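PDB 4YN8: response regulator ChrA from Corynebacterium diphtheriae, which probably binds DNA as a transcription regulator, acting as the response regulator of a haem-sensing two-component system. Local coordinates for residues 77-82 with 95-100. The protein carries 1 engineered substitution. Numbering follows the deposited sequence.
Sequences VLILTT and AGAMGY. With SO4 (sulfate ion), chain B.
The ring of Tyr100 lies alongside Ile79, which comes to it obliquely: CD1 of Ile79 is 3.7 Å from CE2 of Tyr100, while CB of Ile79 sits beside CD2. Both side chains rise from the same face of the sheet, and Ile79 holds CG1 beside its backbone N (chi1 -70°), which sends CD1 out from the sheet to CB of Ala97, 3.6 Å from CD1 of Ile79. Alanine suits this place, since its single methyl fills the angle between Ile79 and the carbonyl of Val77. Tyr100 OH accepts a hydrogen bond from Ala97 N at 3.0 Å and is also hydrogen-bonded to Ala92 O, which ties the ring to helix 89-94. Beneath, the strands pair in parallel: Gly99 N donates to Val77 O (3.1 Å), and Ile79 N to Gly99 O (2.9 Å). On the other face CD1 of Leu78 lies 3.4 Å from C of Gly99, packed directly against a main chain without a side chain, which is why glycine suits this position. One water bridges Val77 N and Met98 N. Apolar packing and main-chain pairing thus close the beta-alpha-beta crossover of this CheY-like receiver domain, and two main-chain partners satisfy the hydroxyl of a largely apolar, buried contact.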
loop_
_atom_site.group_PDB
_atom_site.type_symbol
_atom_site.label_atom_id
_atom_site.label_comp_id
_atom_site.label_asym_id
_atom_site.label_seq_id
_atom_site.Cartn_x
_atom_site.Cartn_y
_atom_site.Cartn_z
ATOM N N VAL A 77 -4.181 13.531 10.856
ATOM C CA VAL A 77 -4.452 12.092 10.879
ATOM C C VAL A 77 -3.178 11.304 11.199
ATOM O O VAL A 77 -2.101 11.611 10.654
ATOM C CB VAL A 77 -4.958 11.624 9.530
ATOM C CG1 VAL A 77 -5.149 10.104 9.451
ATOM C CG2 VAL A 77 -6.225 12.400 9.188
ATOM N N LEU A 78 -3.307 10.360 12.124
ATOM C CA LEU A 78 -2.291 9.361 12.374
ATOM C C LEU A 78 -2.818 8.046 11.820
ATOM O O LEU A 78 -3.859 7.544 12.282
ATOM C CB LEU A 78 -1.989 9.256 13.889
ATOM C CG LEU A 78 -1.183 8.053 14.353
ATOM C CD1 LEU A 78 0.205 8.190 13.693
ATOM C CD2 LEU A 78 -1.108 8.097 15.872
ATOM N N ILE A 79 -2.114 7.460 10.828
ATOM C CA ILE A 79 -2.482 6.172 10.268
ATOM C C ILE A 79 -1.721 5.077 10.988
ATOM O O ILE A 79 -0.487 5.163 11.153
ATOM C CB ILE A 79 -2.156 6.098 8.758
ATOM C CG1 ILE A 79 -3.097 7.005 8.004
ATOM C CG2 ILE A 79 -2.226 4.675 8.237
ATOM C CD1 ILE A 79 -2.767 7.118 6.502
ATOM N N LEU A 80 -2.486 4.082 11.416
ATOM C CA LEU A 80 -1.954 2.865 12.063
ATOM C C LEU A 80 -2.089 1.683 11.153
ATOM O O LEU A 80 -3.120 1.466 10.503
ATOM C CB LEU A 80 -2.639 2.576 13.358
ATOM C CG LEU A 80 -2.639 3.666 14.431
ATOM C CD1 LEU A 80 -3.361 3.234 15.706
ATOM C CD2 LEU A 80 -1.273 4.185 14.768
ATOM N N THR A 81 -1.038 0.880 11.098
ATOM C CA THR A 81 -1.136 -0.333 10.308
ATOM C C THR A 81 -0.303 -1.427 10.944
ATOM O O THR A 81 0.129 -1.289 12.078
ATOM C CB THR A 81 -0.798 -0.030 8.852
ATOM O OG1 THR A 81 -1.245 -1.086 7.979
ATOM C CG2 THR A 81 0.673 0.284 8.652
ATOM N N THR A 82 -0.173 -2.554 10.240
ATOM C CA THR A 82 0.686 -3.659 10.694
ATOM C C THR A 82 1.798 -3.904 9.648
ATOM O O THR A 82 1.661 -3.633 8.461
ATOM C CB THR A 82 -0.105 -4.961 10.940
ATOM O OG1 THR A 82 -0.681 -5.456 9.738
ATOM C CG2 THR A 82 -1.256 -4.720 11.907
ATOM N N ALA A 95 -0.799 9.095 0.565
ATOM C CA ALA A 95 -1.865 10.010 0.991
ATOM C C ALA A 95 -1.370 11.138 1.858
ATOM O O ALA A 95 -2.082 12.157 2.030
ATOM C CB ALA A 95 -2.984 9.256 1.657
ATOM N N GLY A 96 -0.186 11.006 2.449
ATOM C CA GLY A 96 0.381 12.110 3.214
ATOM C C GLY A 96 -0.281 12.472 4.516
ATOM O O GLY A 96 -0.455 13.684 4.861
ATOM N N ALA A 97 -0.655 11.456 5.291
ATOM C CA ALA A 97 -1.092 11.689 6.657
ATOM C C ALA A 97 0.039 12.331 7.457
ATOM O O ALA A 97 1.200 12.100 7.177
ATOM C CB ALA A 97 -1.475 10.390 7.301
ATOM N N MET A 98 -0.329 13.100 8.463
ATOM C CA MET A 98 0.627 13.717 9.377
ATOM C C MET A 98 1.539 12.664 9.986
ATOM O O MET A 98 2.774 12.852 9.990
ATOM C CB MET A 98 -0.090 14.517 10.448
ATOM C CG MET A 98 0.762 15.282 11.422
ATOM S SD MET A 98 1.793 16.560 10.653
ATOM C CE MET A 98 0.602 17.543 9.812
ATOM N N GLY A 99 0.955 11.553 10.462
ATOM C CA GLY A 99 1.760 10.495 11.079
ATOM C C GLY A 99 1.412 9.103 10.641
ATOM O O GLY A 99 0.298 8.847 10.160
ATOM N N TYR A 100 2.371 8.201 10.835
ATOM C CA TYR A 100 2.230 6.786 10.518
ATOM C C TYR A 100 2.922 6.039 11.668
ATOM O O TYR A 100 4.018 6.433 12.097
ATOM C CB TYR A 100 2.976 6.406 9.219
ATOM C CG TYR A 100 2.401 7.045 7.991
ATOM C CD1 TYR A 100 2.743 8.334 7.614
ATOM C CD2 TYR A 100 1.464 6.389 7.285
ATOM C CE1 TYR A 100 2.123 8.948 6.560
ATOM C CE2 TYR A 100 0.883 6.952 6.147
ATOM C CZ TYR A 100 1.200 8.238 5.827
ATOM O OH TYR A 100 0.578 8.799 4.752
HETATM S S SO4 B . -4.526 -2.117 8.454
HETATM O O1 SO4 B . -3.989 -2.797 9.647
HETATM O O2 SO4 B . -4.170 -2.893 7.264
HETATM O O3 SO4 B . -5.995 -1.918 8.391
HETATM O O4 SO4 B . -3.912 -0.719 8.329
HETATM O O HOH W 1 -3.060 14.466 8.273
#